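Long-range contacts in PrimPol AEP domain (PP-N190) (Cyanophage S-2L, PDB 6ZP9), which probably copies the phage genome as the catalytic domain of a primase-polymerase, in a cyanophage whose DNA carries 2-aminoadenine in place of adenine: residues 65-70 / 161-166; 33-38 / 56-61. One frame throughout, in Å; residues are numbered along the deposited sequence. Where two conformers were deposited one is given.

How the contacts relate
Contacts 1 and 2 serve the same antiparallel sheet, one pairing strands within it, the other covering it with a helix. Both are largely buried, and their strands 34-38 and 67-71 are neighbours, probably bonded from R36 N to Y69 O and from I38 O to N67 N. The centre of contact 1 lies about 9 Å from the chain centre; this contact adds strand 161-163 through backbone bonds and a polar stack. Contact 2, its centre about 15 Å from the chain centre, seats helix 55-64 on the sheet, between its two segments, by aromatic and methyl packing. Helix 55-64 is followed, after a turn at G65, by strand 67-71, so the second contact leads into the first.

Contact 1. Residues 65-70 / 161-166; sequences GFNSYI and VMRLAG
The carbonyl oxygen of I70 is gripped twice by the facing strand: M162 N donates to it at 2.9 Å, and the CA-H of V161 closes in beside that bond, with V161 CA 3.1 Å from I70 O. I70 N answers by bonding to M162 O at 2.9 Å, which makes I70 and M162 an antiparallel hydrogen-bonded pair. One step along, Y69 and R163 form a non-hydrogen-bonded pair, after which L164 N reaches S68 O at 3.0 Å. By this pairing, strand 161-163 becomes an edge of a four-stranded antiparallel sheet, one of two such sheets in this archaeo-eukaryotic primase domain.

The side chain of R163 starts away from strand 67-70, but a bend at chi2 (-67°) lays it alongside the Y69 ring, pointing the same way. R163 CD packs 3.4 Å from Y69 CE2, and R163 NE gives Y69 OH a weak, bent hydrogen bond of 2.9 Å. Ring and guanidinium stand almost perpendicular, whereas the N67 amide stacks over a guanidinium face with the planes 17° apart. Both polar ends have partners beyond the stack: N67 OD1 accepts from Q170 N, and R163 NH2 bonds H169 ND1. Next to helix 16-25, the I70 and L164 side chains cross at about a right angle, with I70 CG2 3.9 Å from L164 CD1.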
ATOM      1  N   GLY A  65       9.637 -15.464  -9.351  1.00 20.12           N
ATOM      2  CA  GLY A  65       9.350 -14.428 -10.325  1.00 19.16           C
ATOM      3  C   GLY A  65       8.092 -13.617 -10.076  1.00 17.05           C
ATOM      4  O   GLY A  65       7.657 -12.895 -10.972  1.00 18.29           O
ATOM      5  N   PHE A  66       7.500 -13.712  -8.883  1.00 16.55           N
ATOM      6  CA  PHE A  66       6.267 -12.996  -8.581  1.00 16.04           C
ATOM      7  C   PHE A  66       6.558 -11.573  -8.105  1.00 15.41           C
ATOM      8  O   PHE A  66       7.626 -11.285  -7.561  1.00 16.54           O
ATOM      9  CB  PHE A  66       5.468 -13.719  -7.491  1.00 16.30           C
ATOM     10  CG  PHE A  66       4.846 -15.022  -7.926  1.00 16.49           C
ATOM     11  CD1 PHE A  66       5.600 -16.188  -7.979  1.00 17.41           C
ATOM     12  CD2 PHE A  66       3.500 -15.091  -8.239  1.00 16.56           C
ATOM     13  CE1 PHE A  66       5.028 -17.387  -8.355  1.00 17.69           C
ATOM     14  CE2 PHE A  66       2.921 -16.285  -8.622  1.00 17.17           C
ATOM     15  CZ  PHE A  66       3.689 -17.440  -8.675  1.00 18.38           C
ATOM     16  N   ASN A  67       5.586 -10.683  -8.298  1.00 15.13           N
ATOM     17  CA  ASN A  67       5.604  -9.398  -7.613  1.00 14.53           C
ATOM     18  C   ASN A  67       4.950  -9.548  -6.235  1.00 14.49           C
ATOM     19  O   ASN A  67       4.168 -10.471  -5.986  1.00 15.01           O
ATOM     20  CB  ASN A  67       4.890  -8.321  -8.434  1.00 17.06           C
ATOM     21  CG  ASN A  67       5.741  -7.791  -9.588  1.00 17.79           C
ATOM     22  OD1 ASN A  67       6.933  -7.534  -9.436  1.00 19.58           O
ATOM     23  ND2 ASN A  67       5.114  -7.595 -10.741  1.00 19.53           N
ATOM     24  N   SER A  68       5.282  -8.624  -5.335  1.00 13.59           N
ATOM     25  CA  SER A  68       4.994  -8.771  -3.915  1.00 13.23           C
ATOM     26  C   SER A  68       4.056  -7.671  -3.443  1.00 12.84           C
ATOM     27  O   SER A  68       4.307  -6.490  -3.701  1.00 13.95           O
ATOM     28  CB  SER A  68       6.282  -8.721  -3.095  1.00 13.02           C
ATOM     29  OG  SER A  68       7.148  -9.786  -3.444  1.00 15.76           O
ATOM     30  N   TYR A  69       3.013  -8.068  -2.712  1.00 12.97           N
ATOM     31  CA  TYR A  69       1.976  -7.173  -2.217  1.00 12.56           C
ATOM     32  C   TYR A  69       1.563  -7.608  -0.817  1.00 13.39           C
ATOM     33  O   TYR A  69       1.669  -8.787  -0.455  1.00 13.43           O
ATOM     34  CB  TYR A  69       0.720  -7.197  -3.102  1.00 13.41           C
ATOM     35  CG  TYR A  69       0.956  -6.855  -4.551  1.00 14.62           C
ATOM     36  CD1 TYR A  69       1.444  -7.812  -5.438  1.00 15.99           C
ATOM     37  CD2 TYR A  69       0.693  -5.576  -5.041  1.00 18.48           C
ATOM     38  CE1 TYR A  69       1.667  -7.509  -6.779  1.00 18.08           C
ATOM     39  CE2 TYR A  69       0.912  -5.259  -6.378  1.00 23.65           C
ATOM     40  CZ  TYR A  69       1.399  -6.235  -7.246  1.00 24.05           C
ATOM     41  OH  TYR A  69       1.621  -5.952  -8.582  1.00 25.82           O
ATOM     42  N   ILE A  70       1.031  -6.660  -0.044  1.00 12.95           N
ATOM     43  CA  ILE A  70       0.375  -6.993   1.215  1.00 14.76           C
ATOM     44  C   ILE A  70      -1.023  -6.398   1.238  1.00 13.55           C
ATOM     45  O   ILE A  70      -1.276  -5.332   0.674  1.00 13.31           O
ATOM     46  CB  ILE A  70       1.165  -6.506   2.449  1.00 13.82           C
ATOM     47  CG1 ILE A  70       1.579  -5.032   2.287  1.00 13.20           C
ATOM     48  CG2 ILE A  70       2.356  -7.436   2.711  1.00 15.09           C
ATOM     49  CD1 ILE A  70       2.144  -4.426   3.583  1.00 16.03           C
ATOM     50  N   VAL A 161      -4.748  -4.797  -1.889  1.00 14.14           N
ATOM     51  CA  VAL A 161      -3.329  -5.072  -1.677  1.00 13.61           C
ATOM     52  C   VAL A 161      -2.511  -3.946  -2.290  1.00 16.20           C
ATOM     53  O   VAL A 161      -2.924  -3.316  -3.268  1.00 16.20           O
ATOM     54  CB  VAL A 161      -2.902  -6.444  -2.254  1.00 13.14           C
ATOM     55  CG1 VAL A 161      -3.702  -7.568  -1.636  1.00 13.61           C
ATOM     56  CG2 VAL A 161      -3.020  -6.465  -3.781  1.00 17.10           C
ATOM     57  N   MET A 162      -1.331  -3.697  -1.739  1.00 12.36           N
ATOM     58  CA  MET A 162      -0.414  -2.682  -2.236  0.25 13.84           C
ATOM     59  C   MET A 162       0.991  -3.256  -2.293  1.00 13.24           C
ATOM     60  O   MET A 162       1.364  -4.103  -1.475  1.00 12.68           O
ATOM     61  CB  MET A 162      -0.498  -1.444  -1.327  0.75 16.30           C
ATOM     62  CG  MET A 162      -1.807  -0.668  -1.334  0.75 14.04           C
ATOM     63  SD  MET A 162      -2.126   0.186  -2.867  0.75 20.98           S
ATOM     64  CE  MET A 162      -1.083   1.549  -2.469  0.75 25.77           C
ATOM     65  N   ARG A 163       1.776  -2.771  -3.255  1.00 12.17           N
ATOM     66  CA  ARG A 163       3.156  -3.220  -3.430  1.00 12.15           C
ATOM     67  C   ARG A 163       3.920  -3.153  -2.116  1.00 11.77           C
ATOM     68  O   ARG A 163       3.848  -2.157  -1.389  1.00 15.36           O
ATOM     69  CB  ARG A 163       3.853  -2.343  -4.416  1.00 14.09           C
ATOM     70  CG  ARG A 163       3.551  -2.666  -5.857  1.00 23.67           C
ATOM     71  CD  ARG A 163       4.079  -4.003  -6.344  1.00 25.25           C
ATOM     72  NE  ARG A 163       3.683  -4.187  -7.711  1.00 30.62           N
ATOM     73  CZ  ARG A 163       4.487  -4.045  -8.729  1.00 31.47           C
ATOM     74  NH1 ARG A 163       4.023  -4.167  -9.928  1.00 32.74           N
ATOM     75  NH2 ARG A 163       5.721  -3.820  -8.544  1.00 30.53           N
ATOM     76  N   LEU A 164       4.652  -4.221  -1.799  1.00 11.79           N
ATOM     77  CA  LEU A 164       5.404  -4.344  -0.558  1.00 12.25           C
ATOM     78  C   LEU A 164       6.821  -3.786  -0.729  1.00 12.71           C
ATOM     79  O   LEU A 164       7.521  -4.132  -1.690  1.00 12.76           O
ATOM     80  CB  LEU A 164       5.429  -5.818  -0.141  1.00 12.85           C
ATOM     81  CG  LEU A 164       6.246  -6.203   1.084  1.00 12.79           C
ATOM     82  CD1 LEU A 164       5.694  -5.527   2.346  1.00 14.57           C
ATOM     83  CD2 LEU A 164       6.309  -7.732   1.237  1.00 15.62           C
ATOM     84  N   ALA A 165       7.236  -2.913   0.195  1.00 12.46           N
ATOM     85  CA  ALA A 165       8.589  -2.357   0.172  1.00 11.10           C
ATOM     86  C   ALA A 165       9.619  -3.463   0.346  1.00 12.62           C
ATOM     87  O   ALA A 165       9.370  -4.467   1.012  1.00 14.86           O
ATOM     88  CB  ALA A 165       8.772  -1.317   1.280  1.00 12.87           C
ATOM     89  N   GLY A 166      10.784  -3.274  -0.269  1.00 13.39           N
ATOM     90  CA  GLY A 166      11.876  -4.210  -0.110  1.00 15.02           C
ATOM     91  C   GLY A 166      11.855  -5.405  -1.030  1.00 15.43           C
ATOM     92  O   GLY A 166      12.746  -6.263  -0.917  1.00 17.60           O
TER

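Contact 2. Residues 33-38 / 56-61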
ATOM      1  N   THR A  33      -0.298 -10.314   9.127  1.00 13.88           N
ATOM      2  CA  THR A  33      -0.210  -9.634   7.842  1.00 13.60           C
ATOM      3  C   THR A  33      -0.355 -10.638   6.701  1.00 14.98           C
ATOM      4  O   THR A  33       0.243 -11.718   6.722  1.00 15.49           O
ATOM      5  CB  THR A  33       1.116  -8.874   7.738  1.00 14.19           C
ATOM      6  OG1 THR A  33       1.121  -7.807   8.694  1.00 15.28           O
ATOM      7  CG2 THR A  33       1.313  -8.286   6.341  1.00 15.38           C
ATOM      8  N   ARG A  34      -1.160 -10.276   5.707  1.00 14.67           N
ATOM      9  CA  ARG A  34      -1.446 -11.139   4.573  1.00 13.63           C
ATOM     10  C   ARG A  34      -0.589 -10.738   3.378  1.00 13.12           C
ATOM     11  O   ARG A  34      -0.539  -9.563   3.001  1.00 13.17           O
ATOM     12  CB  ARG A  34      -2.932 -11.073   4.211  1.00 14.00           C
ATOM     13  CG  ARG A  34      -3.848 -11.527   5.329  1.00 17.82           C
ATOM     14  CD  ARG A  34      -3.586 -12.982   5.680  1.00 16.89           C
ATOM     15  NE  ARG A  34      -3.912 -13.869   4.566  1.00 14.99           N
ATOM     16  CZ  ARG A  34      -3.769 -15.186   4.609  1.00 19.84           C
ATOM     17  NH1 ARG A  34      -3.305 -15.761   5.708  1.00 21.76           N
ATOM     18  NH2 ARG A  34      -4.092 -15.925   3.558  1.00 21.16           N
ATOM     19  N   TYR A  35       0.081 -11.725   2.793  1.00 14.09           N
ATOM     20  CA  TYR A  35       0.924 -11.561   1.621  1.00 13.79           C
ATOM     21  C   TYR A  35       0.175 -12.034   0.383  1.00 14.08           C
ATOM     22  O   TYR A  35      -0.549 -13.035   0.427  1.00 15.63           O
ATOM     23  CB  TYR A  35       2.207 -12.371   1.802  1.00 16.18           C
ATOM     24  CG  TYR A  35       3.213 -12.326   0.681  1.00 13.47           C
ATOM     25  CD1 TYR A  35       3.824 -11.131   0.307  1.00 14.03           C
ATOM     26  CD2 TYR A  35       3.603 -13.499   0.024  1.00 15.76           C
ATOM     27  CE1 TYR A  35       4.772 -11.094  -0.712  1.00 16.42           C
ATOM     28  CE2 TYR A  35       4.551 -13.471  -0.997  1.00 15.05           C
ATOM     29  CZ  TYR A  35       5.135 -12.268  -1.357  1.00 15.92           C
ATOM     30  OH  TYR A  35       6.085 -12.221  -2.361  1.00 16.42           O
ATOM     31  N   ARG A  36       0.331 -11.304  -0.718  1.00 13.58           N
ATOM     32  CA  ARG A  36      -0.196 -11.738  -2.008  1.00 13.99           C
ATOM     33  C   ARG A  36       0.933 -11.660  -3.020  1.00 14.03           C
ATOM     34  O   ARG A  36       1.537 -10.600  -3.199  1.00 13.90           O
ATOM     35  CB  ARG A  36      -1.394 -10.891  -2.466  1.00 14.76           C
ATOM     36  CG  ARG A  36      -2.165 -11.537  -3.626  1.00 19.80           C
ATOM     37  CD  ARG A  36      -3.529 -10.899  -3.892  1.00 28.80           C
ATOM     38  NE  ARG A  36      -3.905 -10.987  -5.305  1.00 39.87           N
ATOM     39  CZ  ARG A  36      -4.816 -11.816  -5.811  1.00 50.12           C
ATOM     40  NH1 ARG A  36      -5.054 -11.810  -7.117  1.00 48.04           N
ATOM     41  NH2 ARG A  36      -5.492 -12.642  -5.021  1.00 52.74           N
ATOM     42  N   ALA A  37       1.245 -12.782  -3.651  1.00 14.53           N
ATOM     43  CA  ALA A  37       2.228 -12.823  -4.725  1.00 14.72           C
ATOM     44  C   ALA A  37       1.464 -12.903  -6.043  1.00 15.11           C
ATOM     45  O   ALA A  37       0.641 -13.808  -6.231  1.00 18.07           O
ATOM     46  CB  ALA A  37       3.174 -14.013  -4.550  1.00 17.17           C
ATOM     47  N   ILE A  38       1.707 -11.948  -6.936  1.00 16.20           N
ATOM     48  CA  ILE A  38       0.981 -11.853  -8.198  1.00 15.40           C
ATOM     49  C   ILE A  38       1.971 -12.000  -9.344  1.00 15.79           C
ATOM     50  O   ILE A  38       3.019 -11.343  -9.350  1.00 17.55           O
ATOM     51  CB  ILE A  38       0.210 -10.527  -8.320  1.00 16.25           C
ATOM     52  CG1 ILE A  38      -0.671 -10.314  -7.083  1.00 17.85           C
ATOM     53  CG2 ILE A  38      -0.627 -10.521  -9.597  1.00 18.29           C
ATOM     54  CD1 ILE A  38      -1.498  -9.061  -7.149  1.00 20.29           C
ATOM     55  N   ALA A  56      10.456 -16.894   4.482  1.00 19.09           N
ATOM     56  CA  ALA A  56      10.661 -18.037   3.595  1.00 17.68           C
ATOM     57  C   ALA A  56       9.709 -17.988   2.405  1.00 19.55           C
ATOM     58  O   ALA A  56      10.082 -18.357   1.281  1.00 21.85           O
ATOM     59  CB  ALA A  56      10.486 -19.343   4.373  1.00 21.55           C
ATOM     60  N   THR A  57       8.477 -17.527   2.629  1.00 18.72           N
ATOM     61  CA  THR A  57       7.510 -17.469   1.538  1.00 19.77           C
ATOM     62  C   THR A  57       7.838 -16.345   0.568  1.00 18.00           C
ATOM     63  O   THR A  57       7.771 -16.533  -0.653  1.00 18.05           O
ATOM     64  CB  THR A  57       6.104 -17.308   2.102  1.00 19.07           C
ATOM     65  OG1 THR A  57       5.814 -18.423   2.952  1.00 19.67           O
ATOM     66  CG2 THR A  57       5.095 -17.258   0.985  1.00 18.57           C
ATOM     67  N   VAL A  58       8.210 -15.171   1.082  1.00 16.00           N
ATOM     68  CA  VAL A  58       8.638 -14.101   0.188  1.00 16.49           C
ATOM     69  C   VAL A  58       9.878 -14.523  -0.590  1.00 18.06           C
ATOM     70  O   VAL A  58       9.974 -14.297  -1.804  1.00 18.13           O
ATOM     71  CB  VAL A  58       8.873 -12.794   0.968  1.00 17.51           C
ATOM     72  CG1 VAL A  58       9.368 -11.706   0.024  1.00 16.89           C
ATOM     73  CG2 VAL A  58       7.595 -12.363   1.654  1.00 13.56           C
ATOM     74  N   GLN A  59      10.837 -15.157   0.086  1.00 17.36           N
ATOM     75  CA  GLN A  59      12.020 -15.655  -0.606  1.00 17.68           C
ATOM     76  C   GLN A  59      11.641 -16.531  -1.795  1.00 19.86           C
ATOM     77  O   GLN A  59      12.176 -16.369  -2.899  1.00 19.98           O
ATOM     78  CB  GLN A  59      12.906 -16.431   0.374  1.00 19.24           C
ATOM     79  CG  GLN A  59      14.146 -17.031  -0.272  1.00 20.86           C
ATOM     80  CD  GLN A  59      15.177 -15.975  -0.628  1.00 24.45           C
ATOM     81  OE1 GLN A  59      15.156 -14.858  -0.104  1.00 24.50           O
ATOM     82  NE2 GLN A  59      16.082 -16.321  -1.524  1.00 30.02           N
ATOM     83  N   ASP A  60      10.689 -17.448  -1.585  1.00 16.82           N
ATOM     84  CA  ASP A  60      10.259 -18.372  -2.630  1.00 20.99           C
ATOM     85  C   ASP A  60       9.510 -17.654  -3.750  1.00 18.88           C
ATOM     86  O   ASP A  60       9.737 -17.929  -4.934  1.00 21.17           O
ATOM     87  CB  ASP A  60       9.377 -19.458  -2.016  1.00 24.07           C
ATOM     88  CG  ASP A  60       9.178 -20.645  -2.943  1.00 34.36           C
ATOM     89  OD1 ASP A  60      10.027 -20.850  -3.836  1.00 33.80           O
ATOM     90  OD2 ASP A  60       8.181 -21.381  -2.772  1.00 36.16           O
ATOM     91  N   ALA A  61       8.602 -16.740  -3.399  1.00 16.45           N
ATOM     92  CA  ALA A  61       7.838 -16.036  -4.426  1.00 17.39           C
ATOM     93  C   ALA A  61       8.733 -15.138  -5.279  1.00 16.10           C
ATOM     94  O   ALA A  61       8.589 -15.096  -6.507  1.00 17.10           O
ATOM     95  CB  ALA A  61       6.720 -15.216  -3.777  1.00 15.52           C
TER
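Y35 opens the contact by packing its ring from strand 34-38 against helix 55-64, a helix layered on the face of an antiparallel sheet in the manner of a two-layer alpha/beta unit. The short strand and helix segments run almost parallel, 8° apart, with their axes 9.8 Å from each other at closest approach. A single large aromatic side chain bridges much of that interval. With CG anti to the backbone N (chi1 180°), the Y35 ring extends straight toward the helix and meets three residues of it in different ways. V58 CG2 sits over one face, 4.0 Å from the ring centroid and only 15° off the normal, a well-formed CH-pi contact. T57 CG2 approaches Y35 CD2 obliquely, its side chain sliding past the ring in the opposite direction. A61 comes one turn after T57, and A61 CB lies at the ring edge, 3.4 Å from Y35 OH. That hydroxyl is satisfied within the sheet by a hydrogen bond to S68 OG on strand 67-71, a link that probably helps hold the ring's orientation.

Two residues further along the strand, A37 again points to the helix. The A37 N lies over the ring face opposite V58 CG2, offset toward the rim. W49 of strand 49-52 also touches A61, and L53 touches V58. Small side chains allow the closest backbone approach between the segments at this point: A37 CB rests 3.8 Å from A61 CB.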